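Long-range contacts in extracellular solute-binding protein family 1 (Kribbella flavida, PDB 5IXP), which probably binds a solute outside the cell and delivers it to an ABC transporter for uptake: residues A[113-118]-A[308-313]; A[196-201]-A[379-384]; A[203-208]-A[365-370]; A[299-304]-A[319-324]. All coordinates share one frame; numbering follows the deposited sequence.

Contact 1 (A[113-118]-A[308-313]); sequences IGPEAI and GSFPST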
loop_
_atom_site.group_PDB
_atom_site.type_symbol
_atom_site.label_atom_id
_atom_site.label_comp_id
_atom_site.label_asym_id
_atom_site.label_seq_id
_atom_site.Cartn_x
_atom_site.Cartn_y
_atom_site.Cartn_z
ATOM N N ILE A 113 7.234 2.664 -1.229
ATOM C CA ILE A 113 6.335 1.941 -0.330
ATOM C C ILE A 113 5.356 2.926 0.301
ATOM O O ILE A 113 5.518 4.144 0.217
ATOM C CB ILE A 113 7.090 1.173 0.784
ATOM C CG1 ILE A 113 8.187 2.047 1.415
ATOM C CG2 ILE A 113 7.647 -0.146 0.245
ATOM C CD1 ILE A 113 8.748 1.459 2.739
ATOM N N GLY A 114 4.341 2.375 0.969
ATOM C CA GLY A 114 3.394 3.172 1.713
ATOM C C GLY A 114 3.313 2.741 3.163
ATOM O O GLY A 114 2.281 2.235 3.625
ATOM N N PRO A 115 4.400 2.916 3.918
ATOM C CA PRO A 115 4.363 2.523 5.335
ATOM C C PRO A 115 3.328 3.350 6.080
ATOM O O PRO A 115 3.185 4.551 5.848
ATOM C CB PRO A 115 5.785 2.814 5.822
ATOM C CG PRO A 115 6.222 3.966 4.967
ATOM C CD PRO A 115 5.632 3.660 3.588
ATOM N N GLU A 116 2.579 2.693 6.962
ATOM C CA GLU A 116 1.365 3.277 7.508
ATOM C C GLU A 116 1.524 3.716 8.954
ATOM O O GLU A 116 2.117 3.008 9.774
ATOM C CB GLU A 116 0.208 2.293 7.416
ATOM C CG GLU A 116 -0.195 2.004 5.969
ATOM C CD GLU A 116 -1.316 1.019 5.896
ATOM O OE1 GLU A 116 -1.067 -0.184 6.103
ATOM O OE2 GLU A 116 -2.450 1.453 5.641
ATOM N N ALA A 117 0.948 4.871 9.258
ATOM C CA ALA A 117 0.799 5.362 10.619
ATOM C C ALA A 117 -0.695 5.526 10.896
ATOM O O ALA A 117 -1.536 5.121 10.094
ATOM C CB ALA A 117 1.572 6.669 10.803
ATOM N N ILE A 118 -1.030 6.116 12.040
ATOM C CA ILE A 118 -2.396 6.557 12.301
ATOM C C ILE A 118 -2.410 8.076 12.277
ATOM O O ILE A 118 -1.758 8.721 13.107
ATOM C CB ILE A 118 -2.949 6.032 13.637
ATOM C CG1 ILE A 118 -2.995 4.493 13.670
ATOM C CG2 ILE A 118 -4.343 6.597 13.867
ATOM C CD1 ILE A 118 -3.902 3.851 12.599
ATOM N N GLY A 308 8.153 12.891 -3.718
ATOM C CA GLY A 308 7.735 12.551 -2.367
ATOM C C GLY A 308 7.558 11.071 -2.080
ATOM O O GLY A 308 7.179 10.715 -0.954
ATOM N N SER A 309 7.803 10.202 -3.056
ATOM C CA SER A 309 7.637 8.768 -2.853
ATOM C C SER A 309 8.589 8.248 -1.783
ATOM O O SER A 309 9.779 8.572 -1.777
ATOM C CB SER A 309 7.890 8.036 -4.162
ATOM O OG SER A 309 7.078 8.573 -5.186
ATOM N N PHE A 310 8.066 7.406 -0.888
ATOM C CA PHE A 310 8.890 7.010 0.257
ATOM C C PHE A 310 9.787 5.826 -0.112
ATOM O O PHE A 310 9.289 4.819 -0.636
ATOM C CB PHE A 310 8.026 6.658 1.468
ATOM C CG PHE A 310 8.805 6.618 2.738
ATOM C CD1 PHE A 310 9.117 7.793 3.402
ATOM C CD2 PHE A 310 9.295 5.417 3.230
ATOM C CE1 PHE A 310 9.876 7.774 4.576
ATOM C CE2 PHE A 310 10.051 5.385 4.408
ATOM C CZ PHE A 310 10.346 6.569 5.073
ATOM N N PRO A 311 11.097 5.911 0.134
ATOM C CA PRO A 311 12.012 4.852 -0.328
ATOM C C PRO A 311 11.762 3.520 0.360
ATOM O O PRO A 311 11.326 3.457 1.510
ATOM C CB PRO A 311 13.401 5.391 0.044
ATOM C CG PRO A 311 13.231 6.874 0.094
ATOM C CD PRO A 311 11.829 7.073 0.663
ATOM N N SER A 312 12.057 2.441 -0.362
ATOM C CA SER A 312 12.047 1.107 0.222
ATOM C C SER A 312 13.452 0.578 0.481
ATOM O O SER A 312 13.600 -0.573 0.901
ATOM C CB SER A 312 11.272 0.132 -0.672
ATOM O OG SER A 312 11.897 -0.061 -1.937
ATOM N N THR A 313 14.478 1.391 0.245
ATOM C CA THR A 313 15.868 0.982 0.397
ATOM C C THR A 313 16.397 1.487 1.735
ATOM O O THR A 313 16.344 2.693 2.015
ATOM C CB THR A 313 16.717 1.536 -0.751
ATOM O OG1 THR A 313 16.462 2.944 -0.890
ATOM C CG2 THR A 313 16.377 0.832 -2.072
HETATM O O HOH W 1 5.399 6.476 -1.396
#

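Contact 2 (A[196-201]-A[379-384]); sequences LLKRTW and AAWKQA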
loop_
_atom_site.group_PDB
_atom_site.type_symbol
_atom_site.label_atom_id
_atom_site.label_comp_id
_atom_site.label_asym_id
_atom_site.label_seq_id
_atom_site.Cartn_x
_atom_site.Cartn_y
_atom_site.Cartn_z
ATOM N N LEU A 196 -9.258 -16.891 11.948
ATOM C CA LEU A 196 -8.737 -15.553 12.208
ATOM C C LEU A 196 -9.331 -14.533 11.248
ATOM O O LEU A 196 -9.557 -13.377 11.624
ATOM C CB LEU A 196 -7.215 -15.542 12.112
ATOM C CG LEU A 196 -6.547 -15.121 13.414
ATOM C CD1 LEU A 196 -5.079 -14.919 13.187
ATOM C CD2 LEU A 196 -7.185 -13.861 13.970
ATOM N N LEU A 197 -9.595 -14.945 10.012
ATOM C CA LEU A 197 -10.278 -14.080 9.060
ATOM C C LEU A 197 -11.681 -13.720 9.553
ATOM O O LEU A 197 -12.086 -12.551 9.515
ATOM C CB LEU A 197 -10.335 -14.788 7.713
ATOM C CG LEU A 197 -10.622 -14.022 6.439
ATOM C CD1 LEU A 197 -9.522 -12.988 6.182
ATOM C CD2 LEU A 197 -10.713 -15.035 5.296
ATOM N N LYS A 198 -12.438 -14.715 10.022
ATOM C CA LYS A 198 -13.765 -14.434 10.569
ATOM C C LYS A 198 -13.668 -13.577 11.828
ATOM O O LYS A 198 -14.510 -12.705 12.060
ATOM C CB LYS A 198 -14.513 -15.740 10.853
ATOM C CG LYS A 198 -15.965 -15.574 11.390
ATOM C CD LYS A 198 -16.790 -14.611 10.522
ATOM C CE LYS A 198 -18.309 -14.861 10.615
ATOM N NZ LYS A 198 -18.895 -14.677 11.978
ATOM N N ARG A 199 -12.635 -13.791 12.648
ATOM C CA ARG A 199 -12.507 -12.964 13.842
ATOM C C ARG A 199 -12.246 -11.508 13.478
ATOM O O ARG A 199 -12.761 -10.594 14.138
ATOM C CB ARG A 199 -11.416 -13.512 14.763
ATOM C CG ARG A 199 -11.950 -14.610 15.666
ATOM C CD ARG A 199 -11.020 -14.944 16.809
ATOM N NE ARG A 199 -11.488 -16.123 17.523
ATOM C CZ ARG A 199 -11.002 -16.523 18.692
ATOM N NH1 ARG A 199 -10.035 -15.828 19.278
ATOM N NH2 ARG A 199 -11.485 -17.614 19.276
ATOM N N THR A 200 -11.436 -11.277 12.440
ATOM C CA THR A 200 -11.226 -9.930 11.921
ATOM C C THR A 200 -12.539 -9.317 11.458
ATOM O O THR A 200 -12.871 -8.177 11.807
ATOM C CB THR A 200 -10.223 -9.980 10.767
ATOM O OG1 THR A 200 -8.979 -10.507 11.240
ATOM C CG2 THR A 200 -10.002 -8.598 10.171
ATOM N N TRP A 201 -13.286 -10.066 10.645
ATOM C CA TRP A 201 -14.619 -9.644 10.220
ATOM C C TRP A 201 -15.489 -9.287 11.422
ATOM O O TRP A 201 -16.088 -8.204 11.476
ATOM C CB TRP A 201 -15.252 -10.772 9.396
ATOM C CG TRP A 201 -16.704 -10.592 9.009
ATOM C CD1 TRP A 201 -17.806 -10.890 9.772
ATOM C CD2 TRP A 201 -17.206 -10.137 7.745
ATOM N NE1 TRP A 201 -18.959 -10.621 9.067
ATOM C CE2 TRP A 201 -18.620 -10.163 7.820
ATOM C CE3 TRP A 201 -16.599 -9.708 6.557
ATOM C CZ2 TRP A 201 -19.438 -9.771 6.748
ATOM C CZ3 TRP A 201 -17.410 -9.310 5.496
ATOM C CH2 TRP A 201 -18.814 -9.343 5.600
ATOM N N ALA A 379 -25.539 -12.842 6.854
ATOM C CA ALA A 379 -25.876 -13.070 5.448
ATOM C C ALA A 379 -24.749 -12.612 4.529
ATOM O O ALA A 379 -24.449 -13.264 3.522
ATOM C CB ALA A 379 -27.178 -12.354 5.085
ATOM N N ALA A 380 -24.113 -11.490 4.861
ATOM C CA ALA A 380 -23.012 -11.009 4.031
ATOM C C ALA A 380 -21.817 -11.952 4.097
ATOM O O ALA A 380 -21.137 -12.179 3.086
ATOM C CB ALA A 380 -22.615 -9.601 4.465
ATOM N N TRP A 381 -21.528 -12.489 5.284
ATOM C CA TRP A 381 -20.399 -13.397 5.411
ATOM C C TRP A 381 -20.639 -14.673 4.617
ATOM O O TRP A 381 -19.732 -15.154 3.927
ATOM C CB TRP A 381 -20.130 -13.707 6.885
ATOM C CG TRP A 381 -19.071 -14.751 7.086
ATOM C CD1 TRP A 381 -19.263 -16.072 7.374
ATOM C CD2 TRP A 381 -17.655 -14.558 7.012
ATOM N NE1 TRP A 381 -18.049 -16.714 7.483
ATOM C CE2 TRP A 381 -17.047 -15.805 7.266
ATOM C CE3 TRP A 381 -16.840 -13.448 6.761
ATOM C CZ2 TRP A 381 -15.663 -15.978 7.266
ATOM C CZ3 TRP A 381 -15.465 -13.619 6.769
ATOM C CH2 TRP A 381 -14.890 -14.877 7.017
ATOM N N LYS A 382 -21.858 -15.227 4.685
ATOM C CA LYS A 382 -22.153 -16.414 3.893
ATOM C C LYS A 382 -22.042 -16.112 2.406
ATOM O O LYS A 382 -21.499 -16.919 1.644
ATOM C CB LYS A 382 -23.543 -16.959 4.226
ATOM C CG LYS A 382 -23.705 -17.414 5.658
ATOM C CD LYS A 382 -25.123 -17.957 5.890
ATOM C CE LYS A 382 -25.322 -18.445 7.316
ATOM N NZ LYS A 382 -24.472 -19.634 7.626
ATOM N N GLN A 383 -22.537 -14.948 1.976
ATOM C CA GLN A 383 -22.441 -14.603 0.561
ATOM C C GLN A 383 -20.990 -14.437 0.135
ATOM O O GLN A 383 -20.603 -14.896 -0.946
ATOM C CB GLN A 383 -23.234 -13.331 0.248
ATOM C CG GLN A 383 -23.087 -12.889 -1.205
ATOM C CD GLN A 383 -24.032 -11.766 -1.582
ATOM O OE1 GLN A 383 -24.879 -11.365 -0.788
ATOM N NE2 GLN A 383 -23.894 -11.256 -2.807
ATOM N N ALA A 384 -20.168 -13.791 0.972
ATOM C CA ALA A 384 -18.752 -13.654 0.638
ATOM C C ALA A 384 -18.095 -15.021 0.482
ATOM O O ALA A 384 -17.334 -15.245 -0.467
ATOM C CB ALA A 384 -18.028 -12.821 1.701
#

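Contact 3 (A[203-208]-A[365-370]); sequences QIVAAT and EALARV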
loop_
_atom_site.group_PDB
_atom_site.type_symbol
_atom_site.label_atom_id
_atom_site.label_comp_id
_atom_site.label_asym_id
_atom_site.label_seq_id
_atom_site.Cartn_x
_atom_site.Cartn_y
_atom_site.Cartn_z
ATOM N N GLN A 203 -14.756 -8.413 14.448
ATOM C CA GLN A 203 -14.326 -7.244 15.209
ATOM C C GLN A 203 -14.663 -5.946 14.478
ATOM O O GLN A 203 -15.065 -4.960 15.110
ATOM C CB GLN A 203 -12.829 -7.343 15.504
ATOM C CG GLN A 203 -12.317 -6.322 16.492
ATOM C CD GLN A 203 -10.912 -6.656 16.988
ATOM O OE1 GLN A 203 -10.148 -7.336 16.305
ATOM N NE2 GLN A 203 -10.576 -6.191 18.190
ATOM N N ILE A 204 -14.503 -5.917 13.151
ATOM C CA ILE A 204 -14.867 -4.718 12.405
ATOM C C ILE A 204 -16.377 -4.545 12.370
ATOM O O ILE A 204 -16.886 -3.425 12.494
ATOM C CB ILE A 204 -14.279 -4.765 10.986
ATOM C CG1 ILE A 204 -12.767 -4.845 11.080
ATOM C CG2 ILE A 204 -14.697 -3.529 10.180
ATOM C CD1 ILE A 204 -12.115 -5.040 9.735
ATOM N N VAL A 205 -17.120 -5.638 12.170
ATOM C CA VAL A 205 -18.577 -5.536 12.198
ATOM C C VAL A 205 -19.044 -4.994 13.545
ATOM O O VAL A 205 -19.911 -4.112 13.610
ATOM C CB VAL A 205 -19.221 -6.896 11.873
ATOM C CG1 VAL A 205 -20.707 -6.868 12.191
ATOM C CG2 VAL A 205 -18.997 -7.243 10.398
ATOM N N ALA A 206 -18.455 -5.480 14.640
ATOM C CA ALA A 206 -18.845 -4.966 15.949
ATOM C C ALA A 206 -18.559 -3.472 16.053
ATOM O O ALA A 206 -19.351 -2.721 16.632
ATOM C CB ALA A 206 -18.134 -5.740 17.058
ATOM N N ALA A 207 -17.441 -3.019 15.475
ATOM C CA ALA A 207 -17.148 -1.590 15.452
ATOM C C ALA A 207 -18.220 -0.814 14.691
ATOM O O ALA A 207 -18.635 0.269 15.127
ATOM C CB ALA A 207 -15.766 -1.347 14.834
ATOM N N THR A 208 -18.679 -1.341 13.546
ATOM C CA THR A 208 -19.739 -0.651 12.811
ATOM C C THR A 208 -21.023 -0.616 13.626
ATOM O O THR A 208 -21.742 0.389 13.621
ATOM C CB THR A 208 -20.001 -1.301 11.442
ATOM O OG1 THR A 208 -20.589 -2.604 11.600
ATOM C CG2 THR A 208 -18.720 -1.400 10.617
ATOM N N GLU A 365 -16.709 -6.159 -0.795
ATOM C CA GLU A 365 -18.069 -5.820 -1.207
ATOM C C GLU A 365 -19.062 -6.231 -0.132
ATOM O O GLU A 365 -19.969 -5.463 0.213
ATOM C CB GLU A 365 -18.417 -6.488 -2.546
ATOM C CG GLU A 365 -17.713 -5.848 -3.745
ATOM C CD GLU A 365 -17.936 -6.589 -5.052
ATOM O OE1 GLU A 365 -18.624 -7.631 -5.050
ATOM O OE2 GLU A 365 -17.414 -6.126 -6.091
ATOM N N ALA A 366 -18.882 -7.429 0.430
ATOM C CA ALA A 366 -19.779 -7.891 1.482
ATOM C C ALA A 366 -19.675 -7.005 2.716
ATOM O O ALA A 366 -20.693 -6.633 3.313
ATOM C CB ALA A 366 -19.472 -9.348 1.828
ATOM N N LEU A 367 -18.452 -6.649 3.115
ATOM C CA LEU A 367 -18.298 -5.815 4.298
ATOM C C LEU A 367 -18.907 -4.431 4.077
ATOM O O LEU A 367 -19.512 -3.863 4.992
ATOM C CB LEU A 367 -16.823 -5.719 4.686
ATOM C CG LEU A 367 -16.535 -4.943 5.972
ATOM C CD1 LEU A 367 -17.341 -5.502 7.140
ATOM C CD2 LEU A 367 -15.037 -4.986 6.269
ATOM N N ALA A 368 -18.781 -3.888 2.860
ATOM C CA ALA A 368 -19.396 -2.600 2.558
ATOM C C ALA A 368 -20.914 -2.676 2.673
ATOM O O ALA A 368 -21.555 -1.726 3.135
ATOM C CB ALA A 368 -18.986 -2.126 1.160
ATOM N N ARG A 369 -21.510 -3.795 2.251
ATOM C CA ARG A 369 -22.958 -3.944 2.392
ATOM C C ARG A 369 -23.373 -3.938 3.859
ATOM O O ARG A 369 -24.397 -3.347 4.217
ATOM C CB ARG A 369 -23.435 -5.218 1.694
ATOM C CG ARG A 369 -23.364 -5.150 0.157
ATOM C CD ARG A 369 -24.106 -6.314 -0.497
ATOM N NE ARG A 369 -23.591 -7.623 -0.089
ATOM C CZ ARG A 369 -22.625 -8.289 -0.717
ATOM N NH1 ARG A 369 -22.031 -7.772 -1.793
ATOM N NH2 ARG A 369 -22.245 -9.479 -0.263
ATOM N N VAL A 370 -22.582 -4.571 4.728
ATOM C CA VAL A 370 -22.852 -4.500 6.165
ATOM C C VAL A 370 -22.696 -3.071 6.662
ATOM O O VAL A 370 -23.551 -2.550 7.390
ATOM C CB VAL A 370 -21.928 -5.449 6.945
ATOM C CG1 VAL A 370 -22.194 -5.308 8.435
ATOM C CG2 VAL A 370 -22.135 -6.883 6.498
#

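Contact 4 (A[299-304]-A[319-324]); sequences QQIKVF and SEQVTA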
loop_
_atom_site.group_PDB
_atom_site.type_symbol
_atom_site.label_atom_id
_atom_site.label_comp_id
_atom_site.label_asym_id
_atom_site.label_seq_id
_atom_site.Cartn_x
_atom_site.Cartn_y
_atom_site.Cartn_z
ATOM N N GLN A 299 19.077 6.886 -6.099
ATOM C CA GLN A 299 17.980 7.261 -6.980
ATOM C C GLN A 299 16.663 7.348 -6.223
ATOM O O GLN A 299 15.844 8.228 -6.505
ATOM C CB GLN A 299 17.882 6.285 -8.151
ATOM C CG GLN A 299 18.882 6.626 -9.274
ATOM C CD GLN A 299 20.326 6.508 -8.829
ATOM O OE1 GLN A 299 21.011 7.515 -8.636
ATOM N NE2 GLN A 299 20.804 5.273 -8.675
ATOM N N GLN A 300 16.447 6.469 -5.244
ATOM C CA GLN A 300 15.217 6.586 -4.467
ATOM C C GLN A 300 15.189 7.882 -3.664
ATOM O O GLN A 300 14.114 8.467 -3.465
ATOM C CB GLN A 300 15.043 5.362 -3.568
ATOM C CG GLN A 300 14.948 4.054 -4.363
ATOM C CD GLN A 300 13.951 3.081 -3.758
ATOM O OE1 GLN A 300 13.255 3.412 -2.806
ATOM N NE2 GLN A 300 13.884 1.881 -4.304
ATOM N N ILE A 301 16.353 8.370 -3.230
ATOM C CA ILE A 301 16.395 9.675 -2.576
ATOM C C ILE A 301 16.031 10.784 -3.558
ATOM O O ILE A 301 15.274 11.702 -3.221
ATOM C CB ILE A 301 17.773 9.909 -1.935
ATOM C CG1 ILE A 301 17.945 8.970 -0.738
ATOM C CG2 ILE A 301 17.925 11.382 -1.535
ATOM C CD1 ILE A 301 19.358 8.860 -0.248
ATOM N N LYS A 302 16.550 10.721 -4.790
ATOM C CA LYS A 302 16.197 11.737 -5.780
ATOM C C LYS A 302 14.695 11.754 -6.043
ATOM O O LYS A 302 14.085 12.827 -6.135
ATOM C CB LYS A 302 16.959 11.502 -7.082
ATOM C CG LYS A 302 18.448 11.686 -6.966
ATOM C CD LYS A 302 19.119 11.212 -8.247
ATOM C CE LYS A 302 20.612 11.053 -8.088
ATOM N NZ LYS A 302 21.186 10.296 -9.233
ATOM N N VAL A 303 14.084 10.571 -6.166
ATOM C CA VAL A 303 12.644 10.480 -6.394
ATOM C C VAL A 303 11.882 11.020 -5.191
ATOM O O VAL A 303 10.885 11.738 -5.342
ATOM C CB VAL A 303 12.255 9.020 -6.711
ATOM C CG1 VAL A 303 10.738 8.839 -6.702
ATOM C CG2 VAL A 303 12.869 8.565 -8.063
ATOM N N PHE A 304 12.338 10.684 -3.981
ATOM C CA PHE A 304 11.717 11.220 -2.773
ATOM C C PHE A 304 11.694 12.749 -2.788
ATOM O O PHE A 304 10.674 13.365 -2.466
ATOM C CB PHE A 304 12.459 10.707 -1.535
ATOM C CG PHE A 304 11.987 11.321 -0.244
ATOM C CD1 PHE A 304 10.800 10.907 0.339
ATOM C CD2 PHE A 304 12.747 12.295 0.402
ATOM C CE1 PHE A 304 10.362 11.466 1.539
ATOM C CE2 PHE A 304 12.316 12.854 1.597
ATOM C CZ PHE A 304 11.127 12.439 2.166
ATOM N N SER A 319 19.820 9.004 5.320
ATOM C CA SER A 319 19.992 10.303 4.690
ATOM C C SER A 319 19.183 11.355 5.428
ATOM O O SER A 319 17.985 11.170 5.658
ATOM C CB SER A 319 19.550 10.268 3.234
ATOM O OG SER A 319 19.544 11.581 2.710
ATOM N N GLU A 320 19.832 12.471 5.765
ATOM C CA GLU A 320 19.107 13.592 6.347
ATOM C C GLU A 320 18.036 14.122 5.406
ATOM O O GLU A 320 17.070 14.731 5.873
ATOM C CB GLU A 320 20.075 14.716 6.738
ATOM N N GLN A 321 18.184 13.927 4.090
ATOM C CA GLN A 321 17.111 14.325 3.180
ATOM C C GLN A 321 15.796 13.678 3.590
ATOM O O GLN A 321 14.735 14.313 3.547
ATOM C CB GLN A 321 17.467 13.955 1.737
ATOM C CG GLN A 321 18.590 14.795 1.134
ATOM C CD GLN A 321 18.228 16.264 1.035
ATOM O OE1 GLN A 321 17.070 16.618 0.814
ATOM N NE2 GLN A 321 19.219 17.129 1.214
ATOM N N VAL A 322 15.852 12.425 4.036
ATOM C CA VAL A 322 14.630 11.747 4.462
ATOM C C VAL A 322 14.289 12.096 5.906
ATOM O O VAL A 322 13.182 12.553 6.202
ATOM C CB VAL A 322 14.763 10.223 4.274
ATOM C CG1 VAL A 322 13.576 9.506 4.906
ATOM C CG2 VAL A 322 14.883 9.878 2.804
ATOM N N THR A 323 15.239 11.908 6.826
ATOM C CA THR A 323 14.888 11.947 8.241
ATOM C C THR A 323 14.579 13.351 8.739
ATOM O O THR A 323 13.967 13.493 9.802
ATOM C CB THR A 323 16.003 11.345 9.090
ATOM O OG1 THR A 323 17.218 12.061 8.858
ATOM C CG2 THR A 323 16.201 9.870 8.751
ATOM N N ALA A 324 14.983 14.387 8.016
ATOM C CA ALA A 324 14.683 15.747 8.440
ATOM C C ALA A 324 13.320 16.230 7.962
ATOM O O ALA A 324 12.924 17.352 8.296
ATOM C CB ALA A 324 15.768 16.711 7.948
#

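Contact 1 (A[113-118]-A[308-313])
Ile-113 and Phe-310 make the centre of this contact, joining the long strand 108-121 to the short strand 310-311. The backbone N of Ile-113 donates to the O of Phe-310 over 3.0 Å, a somewhat bent bond that lies in the carbonyl plane. The return link is indirect: one water donates to the O of Ile-113 at 2.8 Å and accepts from the N of Phe-310 at 2.9 Å.

The side chain of Ile-113 reaches over to residues 310-312. With CG1 held between its backbone N and carbonyl carbon (chi1 45°), CG1 comes within 3.4 Å of Pro-311 O and also meets the edge of the Phe-310 ring, 4.0 Å from CD2. Its other branch, CG2, rests 3.7 Å from Ser-312 CB. A beta-branched residue suits this place because its two arms reach different neighbours. Phe-310 offers a broad apolar surface, met obliquely by Pro-115 through CG, 3.8 Å from CD2, while Phe-339 and Tyr-317 also pack on the aromatic residue. Ser-312 can touch the apolar branch through CB because its OG is satisfied by Thr-111 O, back on the long strand.

The chemistry is therefore mixed: one direct backbone bond and one water-mediated link join the strands, with apolar contacts of Ile-113, Pro-115 and Phe-310 beside them in a buried place.

Contact 2 (A[196-201]-A[379-384])
Trp-201 and Trp-381 both hold CG anti to the backbone N (chi1 174° in Trp-381), a setting that sends each indole out from its helix so that the two slide past one another in opposite directions. Lys-198 starts out in the same way, then bends at chi2 and chi4 and folds over one face of the Trp-381 indole. The tryptophans form an edge-to-face stack, planes at 58°: CE3 of Trp-381 sits over a face of Trp-201, 3.5 Å from CD2 of Trp-201.

Such interlocking of large flat side chains joins helix 195-209 to the C-terminal helix 377-392 within a helical part of the solute-binding protein. The segments run roughly antiparallel, at 143°, and their axes come no closer than 12.2 Å, a wide spacing that accommodates the indoles. Small Ala-380 suits the rim of this stack, its CB 3.9 Å from Trp-201 CZ2 at the ring edge. Over one face of Trp-381, Lys-198 CE makes a CH-pi contact 3.5 Å from the five-membered ring's centroid, and NZ adds a cation-pi interaction at 4.9 Å from that centroid. A lysine fits because its methylenes lie against the indole face while NZ pairs with Asp-202 in a salt bridge. Trp-201 NE1 bonds to Ser-377 OG.

Contact 3 (A[203-208]-A[365-370])
Leu-367 and Val-205 lead a contact that is apolar across the gap. A chi1 of -176° swings Leu-367 CG away from its own N, and its fork then spreads toward the other helix. CD1 approaches Val-205 CG2 at 4.0 Å, the two side chains running past each other in opposite senses, whereas CD2 meets Ile-204 CG2 at 4.2 Å with the chains crossing at about a right angle. One leucine thus touches two successive residues of helix 195-209 with its two methyls. Val-205 uses the same CG2 again, 4.2 Å from Val-370 CG1, so this methyl has a partner on consecutive turns of the opposing helix. Branched aliphatic residues suit the interface because they present methyl groups close to the helix without long, mobile chains.

No hydrogen bond crosses between the segments. Beside the patch, Thr-208 OG1 donates to Val-205 O at 2.6 Å, reaching a lone pair in the carbonyl plane with a C=O...OG1 angle of 124°. Having spent its hydroxyl on its own helix, this threonine can border the apolar patch; its OG1 passes 4.5 Å from Val-370 CG1.

The segments point nearly the same way, at 24°, with a closest axis approach of 10.9 Å. Trp-171 of helix 167-175 packs on Leu-367, Met-174 of the same helix on Ile-204, and Ala-380 of helix 377-392 on Val-370. The arrangement is that of a multi-helix bundle, here a helical region of an extracellular solute-binding protein in which a helix close to the C-terminus returns to pack beside one from the middle of the chain.

Contact 4 (A[299-304]-A[319-324])
In this part of the solute-binding fold, helix 297-307 is followed by strand 310-311 and the single-turn helix 320-323, which packs back on the first helix. Ser-319 is the N-cap of the short helix. Its OG accepts from Gln-321 N at 3.0 Å, an ST turn that satisfies an amide at the start of the helix, and a small hydroxyl residue is well suited to that task. The CB of the same serine serves the contact too, lying 3.8 Å from Ile-301 CD1.

Ile-301 uses two branches: while CD1 meets Ser-319, CG2 approaches Gln-321 CB at 4.2 Å, the two side chains crossing at about a right angle. One turn further on, Phe-304, whose chi1 of 174° carries CG to the far side from its N, brings its ring to the short helix. Val-322 covers a face of that ring: CG2 stands 4.3 Å from the ring centroid in a CH-pi contact, displaced toward the rim. Phe-310 touches Val-322 as well, tying this apolar cluster to the strand between the helices. At the edge of the Phe-304 ring, CE2 comes 3.4 Å from Gln-321 O.

How the contacts relate
The four contacts form two neighbourhoods. Contacts 1 and 4 have centres about 12 Å apart and share the chain running from helix 297-307 through strand 310-311 to helix 320-323; Gln-300 OE1 links them by a probable hydrogen bond to Ser-312 N, 2.9 Å away. Contacts 2 and 3, with centres about 9 Å apart, both use helix 195-209, and Trp-201 CH2 packs 3.7 Å from Leu-367 N. The pairs lie well apart: the centres of contacts 2 and 4 are about 42 Å from each other. Formic acid, probably from the crystallisation liquor, is bound about 4 Å from the side chain of Phe-310, and formic acid also lies about 5 Å from that of Phe-304; this alone identifies no solute site.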